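Local coordinates for protein tartronate semialdehyde reductase (Salmonella typhimurium, PDB 1VPD) that probably catalyses the NAD(P)H-dependent reduction of tartronate semialdehyde to D-glycerate, the last step of galactarate degradation, at residues A[103-106]-A[107-110]; A[142-145]-A[146-149]; A[250-254]-A[255-259]; A[70-73]-A[74-78]; A[263-266]-A[267-270]. All blocks are in the same frame, centred on the assembly; numbering follows the deposited sequence. Where two conformers were deposited one is given.

Contact 1: A[103-106]-A[107-110]; sequences PLAS and REIS
The side chain of R107 folds back over the first turn of its own helix, and its guanidinium lies with one face over the backbone between P103 and L104. L104 CA sits above that plane toward its rim, 3.5 Å from R107 NH2, and P103 O is offset above the same face. R107 CG stands beside its own backbone N (chi1 -69°) and the chain then bends at chi3 (-58°), which turns the guanidinium toward the start of the helix. The contact is one of van der Waals packing: R107 NH2 also meets L104 CD1 at 3.7 Å, the leucine crossing the arginine side chain at about a right angle. Next to it the extended E108 chain carries its carboxylate to the same leucine, with E108 OE2 4.0 Å from L104 CG. The other oxygen, OE1, forms a salt bridge with K76 of helix 72-80. These residues open helix 103-114, the crossover helix of the right-handed beta-alpha-beta unit between strands 94-97 and 119-126 of the Rossmann-type domain. Backbone bonds run i to i+4 throughout: R107 N to P103 O at 3.1 Å, E108 N to L104 O at 2.9 Å, I109 N to A105 O at 2.9 Å, and S110 N to S106 O at 2.9 Å. I109 CG1 lies beside A105 O at 3.2 Å, while the isoleucine is buried against V75 of helix 72-80, I101 and M120. P103 leans on N172, V173 and L176 of helix 170-198.

Contact 2: A[142-145]-A[146-149]; sequences GGDK and AIFD
K145 and D149 form a salt bridge one helical turn apart, K145 NZ lying 2.6 Å from D149 OD1 on the syn side of the carboxylate. A water closes the pair: it donates to D149 OD2 at 3.1 Å and accepts a weak bond from K145 NZ. In the conformer described the lysine starts with CG opposite its backbone N (chi1 -175°), then bends at every later torsion, which brings CD and CE past the carboxylate and NZ onto OD1. K145 CD passes 4.0 Å from F148 CD2.

Behind this lies the N-cap. D144 OD1 accepts from A146 N at 2.8 Å, although the N-H approaches from well above the carboxylate plane. The carbonyl D144 O takes a nearly straight bond from F148 N at 3.0 Å and a weaker one from I147 N. The aliphatic part of D144 is met at a right angle by I147, whose CG1 is 3.9 Å from D144 CB.

Glycines lead in from strand 137-142: G142 pairs with D122 of strand 119-126 and G143 with G166. F148 turns its ring to H164 and touches V162, so helix 145-156 rests on the edge strand 161-166 at one end of the sheet.

Contact 3: A[250-254]-A[255-259]; sequences DTSHG and VGAQL
S252 and A257 meet where helix 238-255 ends and the chain turns toward helix 260-274, both in the all-helical C-terminal domain of the family. Two parts of a Schellman motif are present: G256 leaves helical angles with positive phi (73°), and A257 N reaches back five residues to S252 O at 3.0 Å. The motif's second bond, G256 N to H253 O, is not made. Instead G256 N and V255 N approach S252 O through weak bonds, while V255 N makes its firmer bond to T251 O at 3.0 Å.

The S252 side chain runs out between the helix and the loop that follows. CB lies against the branches of L259, 4.0 Å from CD2 and slightly farther from CD1. OG stands opposite the backbone N (chi1 -172°), which directs it to A257: S252 OG is 3.3 Å from the carbonyl carbon A257 C and 3.4 Å from the methyl A257 CB. It also comes near L259 CD1, 3.8 Å away. Its polar partner is a water 2.7 Å from S252 OG, which also lies at the edge of the H253 ring, in its plane.

L259, at the N-cap position of the next helix, points back to the first helix and reaches A248 and L249. T251 OG1 bonds to N247 O one turn earlier. The same water donates a hydrogen bond to A257 O at 2.8 Å.

Contact 4: A[70-73]-A[74-78]; sequences PNSP and HVKEV
N71 OD1 is gripped by two donors of H74: the ring ND1 at 2.8 Å and the backbone N at 3.1 Å. The backbone N-H comes nearly in line with the amide C=O. ND1 lies 33° out of the amide carbonyl plane, while the oxygen itself lies in the ring plane. Amide and imidazole planes are 46° apart. N71 CG takes the position between backbone N and carbonyl carbon (chi1 56°), which folds the amide back over the first turn. The bond from ND1 then fixes the rotation of the histidine, helped by P70 over one face of the imidazole: P70 CG stands 3.8 Å from the H74 ring centroid, almost on the normal, a CH-pi contact made with the proline crossing at a right angle.

N71 is thus the N-cap of helix 72-80, which follows strand 64-67 in the Rossmann-type domain. The cap lies beside K243, a predicted NAD-binding residue that gives a weak bond to P70 O. Backbone bonds join V75 N to N71 O at 3.1 Å, K76 N to S72 O at 2.8 Å, and E77 N to P73 O.

K76 extends fully and passes S72, with K76 CE 3.4 Å from S72 OG. A water 2.7 Å from S72 OG takes a weak bond from K76 NZ, whose charge is paired with E108 of helix 103-114. V75 packs inward on S99 and I101.

Contact 5: A[263-266]-A[267-270]; sequences AAVM and EMMQ
Segments 263-266 and 267-270 make two successive turns of regular helix, joined by i to i+4 backbone bonds. M268 N reaches A264 O at 3.2 Å, M269 N reaches V265 O at 2.9 Å and Q270 N reaches M266 O at 2.9 Å, whereas E267 N to A263 O is weak. That first carbonyl has a further donor: a water bonds to A263 O and to E267 OE2, at 2.7 Å from the latter. E267 is bent at chi2 (-51°), which curls its carboxylate back along the helix to meet this water.

The methionines are present as selenomethionine. V265 divides its two methyls between two of them: CG2 lies 4.2 Å from M268 SE, and CG1 lies 4.1 Å from M269 CE, the latter pair crossing at a slant. Both are extended beyond CG and lean back toward the start of the helix, which brings their ends alongside V265. Helix 260-274 belongs to the helical bundle of the C-terminal domain, and these side chains pack on its neighbours: V265 meets L184 and A187 of helix 170-198, M269 meets A183 there and L285 of helix 285-293, and M268 meets Y288 and Y289.

M266 and Q270 run side by side in the same direction toward helix 238-255, with M266 SE 3.6 Å from Q270 NE2. Beyond them M266 touches A246 and Q270 touches I242.

Overall arrangement
Contacts 1, 2 and 4 belong to the Rossmann-type domain, contacts 3 and 5 to the helical C-terminal domain. Contacts 1 and 4 touch directly, through the E108-K76 salt bridge and through I109 on V75, joining neighbouring helices 103-114 and 72-80. Contacts 2 and 4 are both surface N-caps, one with an aspartate and one with an asparagine, whereas contact 3 marks a helix end. Contact 5 is partly buried and largely apolar, as is the inner side of contact 1. Contacts 3 and 5 adjoin in sequence; 2 and 5 lie about 35 Å apart between centres. P103 of contact 1 meets T251 of contact 3 in a light touch across the domain boundary.

Contact 1: A[103-106]-A[107-110]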
loop_
_atom_site.group_PDB
_atom_site.type_symbol
_atom_site.label_atom_id
_atom_site.label_comp_id
_atom_site.label_asym_id
_atom_site.label_seq_id
_atom_site.Cartn_x
_atom_site.Cartn_y
_atom_site.Cartn_z
ATOM N N PRO A 103 5.664 10.962 -4.679
ATOM C CA PRO A 103 5.071 12.268 -4.315
ATOM C C PRO A 103 4.949 13.270 -5.467
ATOM O O PRO A 103 3.918 13.959 -5.566
ATOM C CB PRO A 103 6.000 12.786 -3.222
ATOM C CG PRO A 103 6.563 11.576 -2.596
ATOM C CD PRO A 103 6.636 10.508 -3.661
ATOM N N LEU A 104 5.956 13.335 -6.337
ATOM C CA LEU A 104 5.901 14.208 -7.517
ATOM C C LEU A 104 4.713 13.853 -8.406
ATOM O O LEU A 104 4.063 14.736 -8.971
ATOM C CB LEU A 104 7.180 14.126 -8.334
ATOM C CG LEU A 104 7.145 14.807 -9.725
ATOM C CD1 LEU A 104 7.015 16.298 -9.559
ATOM C CD2 LEU A 104 8.366 14.463 -10.597
ATOM N N ALA A 105 4.436 12.560 -8.555
ATOM C CA ALA A 105 3.288 12.126 -9.350
ATOM C C ALA A 105 1.956 12.548 -8.720
ATOM O O ALA A 105 1.046 12.991 -9.442
ATOM C CB ALA A 105 3.321 10.636 -9.596
ATOM N N SER A 106 1.818 12.412 -7.399
ATOM C CA SER A 106 0.625 12.909 -6.717
ATOM C C SER A 106 0.411 14.382 -7.038
ATOM O O SER A 106 -0.712 14.812 -7.354
ATOM C CB SER A 106 0.719 12.732 -5.195
ATOM O OG SER A 106 0.794 11.373 -4.848
ATOM N N ARG A 107 1.478 15.162 -6.959
ATOM C CA ARG A 107 1.384 16.613 -7.210
ATOM C C ARG A 107 1.018 16.926 -8.663
ATOM O O ARG A 107 0.174 17.803 -8.922
ATOM C CB ARG A 107 2.705 17.319 -6.848
ATOM C CG ARG A 107 3.016 17.356 -5.358
ATOM C CD ARG A 107 4.213 18.273 -4.963
ATOM N NE ARG A 107 5.455 17.893 -5.643
ATOM C CZ ARG A 107 6.452 17.164 -5.135
ATOM N NH1 ARG A 107 6.411 16.702 -3.882
ATOM N NH2 ARG A 107 7.518 16.901 -5.896
ATOM N N GLU A 108 1.593 16.177 -9.598
ATOM C CA GLU A 108 1.282 16.322 -11.020
ATOM C C GLU A 108 -0.178 16.006 -11.339
ATOM O O GLU A 108 -0.849 16.750 -12.074
ATOM C CB GLU A 108 2.161 15.401 -11.863
ATOM C CG GLU A 108 3.588 15.875 -11.981
ATOM C CD GLU A 108 4.492 14.883 -12.705
ATOM O OE1 GLU A 108 4.250 13.639 -12.696
ATOM O OE2 GLU A 108 5.471 15.367 -13.278
ATOM N N ILE A 109 -0.660 14.893 -10.802
ATOM C CA ILE A 109 -2.031 14.458 -11.027
ATOM C C ILE A 109 -2.980 15.468 -10.357
ATOM O O ILE A 109 -4.009 15.848 -10.933
ATOM C CB ILE A 109 -2.251 13.041 -10.456
ATOM C CG1 ILE A 109 -1.399 12.025 -11.241
ATOM C CG2 ILE A 109 -3.731 12.674 -10.536
ATOM C CD1 ILE A 109 -1.196 10.719 -10.518
ATOM N N SER A 110 -2.636 15.906 -9.152
ATOM C CA SER A 110 -3.442 16.922 -8.460
ATOM C C SER A 110 -3.572 18.209 -9.289
ATOM O O SER A 110 -4.667 18.795 -9.394
ATOM C CB SER A 110 -2.836 17.232 -7.095
ATOM O OG SER A 110 -3.578 18.244 -6.419
#

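Contact 2: A[142-145]-A[146-149]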
loop_
_atom_site.group_PDB
_atom_site.type_symbol
_atom_site.label_atom_id
_atom_site.label_comp_id
_atom_site.label_asym_id
_atom_site.label_seq_id
_atom_site.Cartn_x
_atom_site.Cartn_y
_atom_site.Cartn_z
ATOM N N GLY A 142 -2.075 13.649 2.524
ATOM C CA GLY A 142 -1.758 15.006 2.152
ATOM C C GLY A 142 -2.911 15.646 1.397
ATOM O O GLY A 142 -3.735 14.957 0.779
ATOM N N GLY A 143 -2.948 16.972 1.448
ATOM C CA GLY A 143 -3.935 17.772 0.728
ATOM C C GLY A 143 -4.519 18.849 1.623
ATOM O O GLY A 143 -4.013 19.128 2.688
ATOM N N ASP A 144 -5.596 19.463 1.159
ATOM C CA ASP A 144 -6.286 20.528 1.906
ATOM C C ASP A 144 -6.980 20.018 3.151
ATOM O O ASP A 144 -7.718 19.043 3.112
ATOM C CB ASP A 144 -7.278 21.185 0.932
ATOM C CG ASP A 144 -8.162 22.233 1.574
ATOM O OD1 ASP A 144 -8.140 22.444 2.796
ATOM O OD2 ASP A 144 -8.934 22.911 0.892
ATOM N N LYS A 145 -6.751 20.685 4.270
ATOM C CA LYS A 145 -7.353 20.276 5.533
ATOM C C LYS A 145 -8.884 20.179 5.474
ATOM O O LYS A 145 -9.465 19.300 6.083
ATOM C CB LYS A 145 -6.957 21.228 6.668
ATOM C CG LYS A 145 -7.465 20.800 8.060
ATOM C CD LYS A 145 -7.130 19.328 8.389
ATOM C CE LYS A 145 -6.861 19.099 9.883
ATOM N NZ LYS A 145 -8.053 18.562 10.628
ATOM N N ALA A 146 -9.525 21.095 4.761
ATOM C CA ALA A 146 -10.985 21.094 4.682
ATOM C C ALA A 146 -11.482 19.831 4.021
ATOM O O ALA A 146 -12.490 19.282 4.441
ATOM C CB ALA A 146 -11.488 22.289 3.937
ATOM N N ILE A 147 -10.757 19.371 3.001
ATOM C CA ILE A 147 -11.129 18.169 2.268
ATOM C C ILE A 147 -10.832 16.935 3.121
ATOM O O ILE A 147 -11.644 16.013 3.200
ATOM C CB ILE A 147 -10.410 18.120 0.894
ATOM C CG1 ILE A 147 -10.662 19.396 0.072
ATOM C CG2 ILE A 147 -10.794 16.881 0.113
ATOM C CD1 ILE A 147 -12.073 19.591 -0.380
ATOM N N PHE A 148 -9.671 16.928 3.777
ATOM C CA PHE A 148 -9.370 15.903 4.774
ATOM C C PHE A 148 -10.503 15.768 5.805
ATOM O O PHE A 148 -10.987 14.672 6.082
ATOM C CB PHE A 148 -8.034 16.225 5.473
ATOM C CG PHE A 148 -7.686 15.280 6.581
ATOM C CD1 PHE A 148 -6.927 14.126 6.324
ATOM C CD2 PHE A 148 -8.122 15.514 7.880
ATOM C CE1 PHE A 148 -6.641 13.240 7.341
ATOM C CE2 PHE A 148 -7.838 14.635 8.892
ATOM C CZ PHE A 148 -7.083 13.486 8.624
ATOM N N ASP A 149 -10.915 16.896 6.383
ATOM C CA ASP A 149 -11.932 16.887 7.431
ATOM C C ASP A 149 -13.260 16.367 6.898
ATOM O O ASP A 149 -13.937 15.596 7.563
ATOM C CB ASP A 149 -12.128 18.299 8.010
ATOM C CG ASP A 149 -11.013 18.719 8.928
ATOM O OD1 ASP A 149 -10.217 17.859 9.387
ATOM O OD2 ASP A 149 -10.862 19.913 9.259
HETATM O O HOH W 1 -8.674 21.520 10.802
#

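Contact 3: A[250-254]-A[255-259]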
loop_
_atom_site.group_PDB
_atom_site.type_symbol
_atom_site.label_atom_id
_atom_site.label_comp_id
_atom_site.label_asym_id
_atom_site.label_seq_id
_atom_site.Cartn_x
_atom_site.Cartn_y
_atom_site.Cartn_z
ATOM N N ASP A 250 14.769 7.956 -4.882
ATOM C CA ASP A 250 14.647 9.123 -5.754
ATOM C C ASP A 250 14.384 10.381 -4.920
ATOM O O ASP A 250 15.011 11.419 -5.135
ATOM C CB ASP A 250 13.510 8.964 -6.753
ATOM C CG ASP A 250 13.837 8.022 -7.910
ATOM O OD1 ASP A 250 15.018 7.622 -8.109
ATOM O OD2 ASP A 250 12.926 7.661 -8.690
ATOM N N THR A 251 13.473 10.273 -3.958
ATOM C CA THR A 251 13.173 11.429 -3.107
ATOM C C THR A 251 14.390 11.828 -2.283
ATOM O O THR A 251 14.728 13.008 -2.195
ATOM C CB THR A 251 11.972 11.131 -2.249
ATOM O OG1 THR A 251 10.815 11.039 -3.086
ATOM C CG2 THR A 251 11.698 12.286 -1.307
ATOM N N SER A 252 15.069 10.845 -1.709
ATOM C CA SER A 252 16.284 11.097 -0.926
ATOM C C SER A 252 17.356 11.795 -1.762
ATOM O O SER A 252 18.001 12.742 -1.305
ATOM C CB SER A 252 16.814 9.795 -0.344
ATOM O OG SER A 252 17.867 10.012 0.569
ATOM N N HIS A 253 17.539 11.346 -3.000
ATOM C CA HIS A 253 18.512 11.960 -3.913
ATOM C C HIS A 253 18.096 13.342 -4.403
ATOM O O HIS A 253 18.952 14.146 -4.763
ATOM C CB HIS A 253 18.834 11.004 -5.072
ATOM C CG HIS A 253 19.421 9.714 -4.587
ATOM N ND1 HIS A 253 19.467 8.557 -5.344
ATOM C CD2 HIS A 253 19.967 9.409 -3.388
ATOM C CE1 HIS A 253 20.023 7.598 -4.618
ATOM N NE2 HIS A 253 20.344 8.091 -3.428
ATOM N N GLY A 254 16.801 13.636 -4.379
ATOM C CA GLY A 254 16.314 14.957 -4.738
ATOM C C GLY A 254 16.505 15.972 -3.607
ATOM O O GLY A 254 16.767 17.130 -3.883
ATOM N N VAL A 255 16.396 15.541 -2.349
ATOM C CA VAL A 255 16.461 16.459 -1.210
ATOM C C VAL A 255 17.752 16.358 -0.405
ATOM O O VAL A 255 17.991 17.175 0.493
ATOM C CB VAL A 255 15.232 16.317 -0.258
ATOM C CG1 VAL A 255 13.937 16.488 -1.028
ATOM C CG2 VAL A 255 15.232 14.986 0.469
ATOM N N GLY A 256 18.600 15.393 -0.749
ATOM C CA GLY A 256 19.849 15.186 -0.062
ATOM C C GLY A 256 19.726 14.592 1.315
ATOM O O GLY A 256 20.409 15.013 2.251
ATOM N N ALA A 257 18.808 13.650 1.469
ATOM C CA ALA A 257 18.739 12.870 2.692
ATOM C C ALA A 257 19.812 11.749 2.631
ATOM O O ALA A 257 20.781 11.846 1.865
ATOM C CB ALA A 257 17.330 12.341 2.922
ATOM N N GLN A 258 19.692 10.751 3.487
ATOM C CA GLN A 258 20.750 9.763 3.697
ATOM C C GLN A 258 20.099 8.384 3.867
ATOM O O GLN A 258 19.489 8.090 4.897
ATOM C CB GLN A 258 21.527 10.167 4.955
ATOM C CG GLN A 258 22.685 9.281 5.323
ATOM C CD GLN A 258 23.761 9.152 4.240
ATOM O OE1 GLN A 258 24.041 10.098 3.438
ATOM N NE2 GLN A 258 24.388 8.002 4.230
ATOM N N LEU A 259 20.214 7.546 2.835
ATOM C CA LEU A 259 19.439 6.306 2.755
ATOM C C LEU A 259 20.317 5.055 2.538
ATOM O O LEU A 259 20.023 4.222 1.673
ATOM C CB LEU A 259 18.365 6.436 1.660
ATOM C CG LEU A 259 16.927 6.296 2.149
ATOM C CD1 LEU A 259 16.533 7.483 3.052
ATOM C CD2 LEU A 259 15.951 6.139 0.987
HETATM O O HOH W 2 20.370 10.133 -0.299
#

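Contact 4: A[70-73]-A[74-78]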
loop_
_atom_site.group_PDB
_atom_site.type_symbol
_atom_site.label_atom_id
_atom_site.label_comp_id
_atom_site.label_asym_id
_atom_site.label_seq_id
_atom_site.Cartn_x
_atom_site.Cartn_y
_atom_site.Cartn_z
ATOM N N PRO A 70 -1.537 0.184 -8.301
ATOM C CA PRO A 70 -0.148 -0.181 -7.992
ATOM C C PRO A 70 0.906 0.920 -8.058
ATOM O O PRO A 70 1.892 0.816 -7.319
ATOM C CB PRO A 70 0.190 -1.256 -9.037
ATOM C CG PRO A 70 -1.015 -1.539 -9.804
ATOM C CD PRO A 70 -2.019 -0.492 -9.517
ATOM N N ASN A 71 0.758 1.903 -8.948
ATOM C CA ASN A 71 1.834 2.850 -9.229
ATOM C C ASN A 71 1.321 4.065 -9.996
ATOM O O ASN A 71 0.141 4.105 -10.404
ATOM C CB ASN A 71 2.980 2.156 -9.995
ATOM C CG ASN A 71 2.503 1.498 -11.256
ATOM O OD1 ASN A 71 1.620 2.026 -11.934
ATOM N ND2 ASN A 71 3.028 0.306 -11.557
ATOM N N SER A 72 2.186 5.049 -10.191
ATOM C CA SER A 72 1.762 6.280 -10.843
ATOM C C SER A 72 1.205 6.088 -12.261
ATOM O O SER A 72 0.186 6.691 -12.574
ATOM C CB SER A 72 2.905 7.300 -10.852
ATOM O OG SER A 72 2.650 8.346 -11.768
ATOM N N PRO A 73 1.841 5.308 -13.144
ATOM C CA PRO A 73 1.254 5.120 -14.480
ATOM C C PRO A 73 -0.189 4.631 -14.437
ATOM O O PRO A 73 -1.021 5.091 -15.238
ATOM C CB PRO A 73 2.149 4.053 -15.128
ATOM C CG PRO A 73 3.470 4.237 -14.463
ATOM C CD PRO A 73 3.169 4.664 -13.040
ATOM N N HIS A 74 -0.499 3.723 -13.519
ATOM C CA HIS A 74 -1.867 3.217 -13.409
ATOM C C HIS A 74 -2.816 4.319 -12.923
ATOM O O HIS A 74 -3.914 4.467 -13.464
ATOM C CB HIS A 74 -1.973 2.041 -12.443
ATOM C CG HIS A 74 -1.554 0.724 -13.014
ATOM N ND1 HIS A 74 -0.233 0.341 -13.116
ATOM C CD2 HIS A 74 -2.285 -0.321 -13.473
ATOM C CE1 HIS A 74 -0.167 -0.881 -13.623
ATOM N NE2 HIS A 74 -1.394 -1.306 -13.850
ATOM N N VAL A 75 -2.417 5.081 -11.904
ATOM C CA VAL A 75 -3.273 6.153 -11.396
ATOM C C VAL A 75 -3.480 7.217 -12.481
ATOM O O VAL A 75 -4.584 7.713 -12.667
ATOM C CB VAL A 75 -2.704 6.818 -10.111
ATOM C CG1 VAL A 75 -3.611 7.966 -9.613
ATOM C CG2 VAL A 75 -2.556 5.791 -9.020
ATOM N N LYS A 76 -2.417 7.578 -13.181
ATOM C CA LYS A 76 -2.512 8.573 -14.254
ATOM C C LYS A 76 -3.481 8.128 -15.343
ATOM O O LYS A 76 -4.286 8.934 -15.834
ATOM C CB LYS A 76 -1.139 8.867 -14.842
ATOM C CG LYS A 76 -0.272 9.742 -13.965
ATOM C CD LYS A 76 1.027 10.129 -14.645
ATOM C CE LYS A 76 1.860 11.030 -13.720
ATOM N NZ LYS A 76 3.220 11.265 -14.287
ATOM N N GLU A 77 -3.434 6.857 -15.721
ATOM C CA GLU A 77 -4.358 6.339 -16.750
ATOM C C GLU A 77 -5.820 6.400 -16.265
ATOM O O GLU A 77 -6.701 6.862 -16.989
ATOM C CB GLU A 77 -3.993 4.919 -17.192
ATOM C CG GLU A 77 -4.838 4.387 -18.354
ATOM C CD GLU A 77 -4.756 5.233 -19.620
ATOM O OE1 GLU A 77 -3.759 5.943 -19.836
ATOM O OE2 GLU A 77 -5.703 5.186 -20.424
ATOM N N VAL A 78 -6.074 5.968 -15.037
ATOM C CA VAL A 78 -7.418 5.967 -14.485
ATOM C C VAL A 78 -7.949 7.398 -14.247
ATOM O O VAL A 78 -9.129 7.690 -14.506
ATOM C CB VAL A 78 -7.482 5.125 -13.188
ATOM C CG1 VAL A 78 -8.732 5.429 -12.376
ATOM C CG2 VAL A 78 -7.411 3.634 -13.519
HETATM O O HOH W 3 3.843 8.036 -14.183
#

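Contact 5: A[263-266]-A[267-270]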
loop_
_atom_site.group_PDB
_atom_site.type_symbol
_atom_site.label_atom_id
_atom_site.label_comp_id
_atom_site.label_asym_id
_atom_site.label_seq_id
_atom_site.Cartn_x
_atom_site.Cartn_y
_atom_site.Cartn_z
ATOM N N ALA A 263 19.213 1.675 0.492
ATOM C CA ALA A 263 19.998 1.391 -0.714
ATOM C C ALA A 263 20.489 -0.057 -0.706
ATOM O O ALA A 263 20.427 -0.750 -1.735
ATOM C CB ALA A 263 21.133 2.350 -0.862
ATOM N N ALA A 264 20.940 -0.538 0.450
ATOM C CA ALA A 264 21.379 -1.935 0.573
ATOM C C ALA A 264 20.234 -2.913 0.381
ATOM O O ALA A 264 20.376 -3.893 -0.373
ATOM C CB ALA A 264 22.063 -2.187 1.904
ATOM N N VAL A 265 19.104 -2.675 1.034
ATOM C CA VAL A 265 17.976 -3.615 0.905
ATOM C C VAL A 265 17.395 -3.608 -0.516
ATOM O O VAL A 265 16.977 -4.652 -1.020
ATOM C CB VAL A 265 16.933 -3.379 1.998
ATOM C CG1 VAL A 265 15.691 -4.211 1.756
ATOM C CG2 VAL A 265 17.550 -3.698 3.343
HETATM N N MSE A 266 17.450 -2.470 -1.191
HETATM C CA MSE A 266 17.092 -2.408 -2.603
HETATM C C MSE A 266 17.900 -3.392 -3.446
HETATM O O MSE A 266 17.312 -4.107 -4.271
HETATM C CB MSE A 266 17.221 -0.996 -3.171
HETATM C CG MSE A 266 17.164 -0.914 -4.683
HETATM SE SE MSE A 266 15.418 -1.507 -5.387
HETATM C CE MSE A 266 14.818 0.206 -6.076
ATOM N N GLU A 267 19.207 -3.473 -3.221
ATOM C CA GLU A 267 20.031 -4.402 -3.984
ATOM C C GLU A 267 19.673 -5.843 -3.638
ATOM O O GLU A 267 19.720 -6.708 -4.522
ATOM C CB GLU A 267 21.521 -4.123 -3.792
ATOM C CG GLU A 267 21.946 -2.725 -4.297
ATOM C CD GLU A 267 21.501 -2.426 -5.716
ATOM O OE1 GLU A 267 21.798 -3.261 -6.610
ATOM O OE2 GLU A 267 20.863 -1.353 -5.935
HETATM N N MSE A 268 19.330 -6.111 -2.383
HETATM C CA MSE A 268 18.839 -7.436 -1.994
HETATM C C MSE A 268 17.558 -7.791 -2.765
HETATM O O MSE A 268 17.404 -8.938 -3.258
HETATM C CB MSE A 268 18.546 -7.523 -0.486
HETATM C CG MSE A 268 19.748 -7.236 0.392
HETATM SE SE MSE A 268 19.247 -7.407 2.258
HETATM C CE MSE A 268 20.848 -6.543 2.959
HETATM N N MSE A 269 16.638 -6.836 -2.849
HETATM C CA MSE A 269 15.408 -7.046 -3.595
HETATM C C MSE A 269 15.664 -7.233 -5.092
HETATM O O MSE A 269 14.981 -8.056 -5.730
HETATM C CB MSE A 269 14.411 -5.914 -3.329
HETATM C CG MSE A 269 13.870 -5.895 -1.913
HETATM SE SE MSE A 269 12.378 -4.678 -1.831
HETATM C CE MSE A 269 12.005 -4.898 0.082
ATOM N N GLN A 270 16.675 -6.549 -5.651
ATOM C CA GLN A 270 17.065 -6.810 -7.054
ATOM C C GLN A 270 17.523 -8.267 -7.235
ATOM O O GLN A 270 17.153 -8.934 -8.217
ATOM C CB GLN A 270 18.129 -5.816 -7.546
ATOM C CG GLN A 270 17.613 -4.391 -7.625
ATOM C CD GLN A 270 16.628 -4.166 -8.771
ATOM O OE1 GLN A 270 16.679 -4.869 -9.801
ATOM N NE2 GLN A 270 15.717 -3.203 -8.595
HETATM O O HOH W 4 20.266 0.657 -4.211
#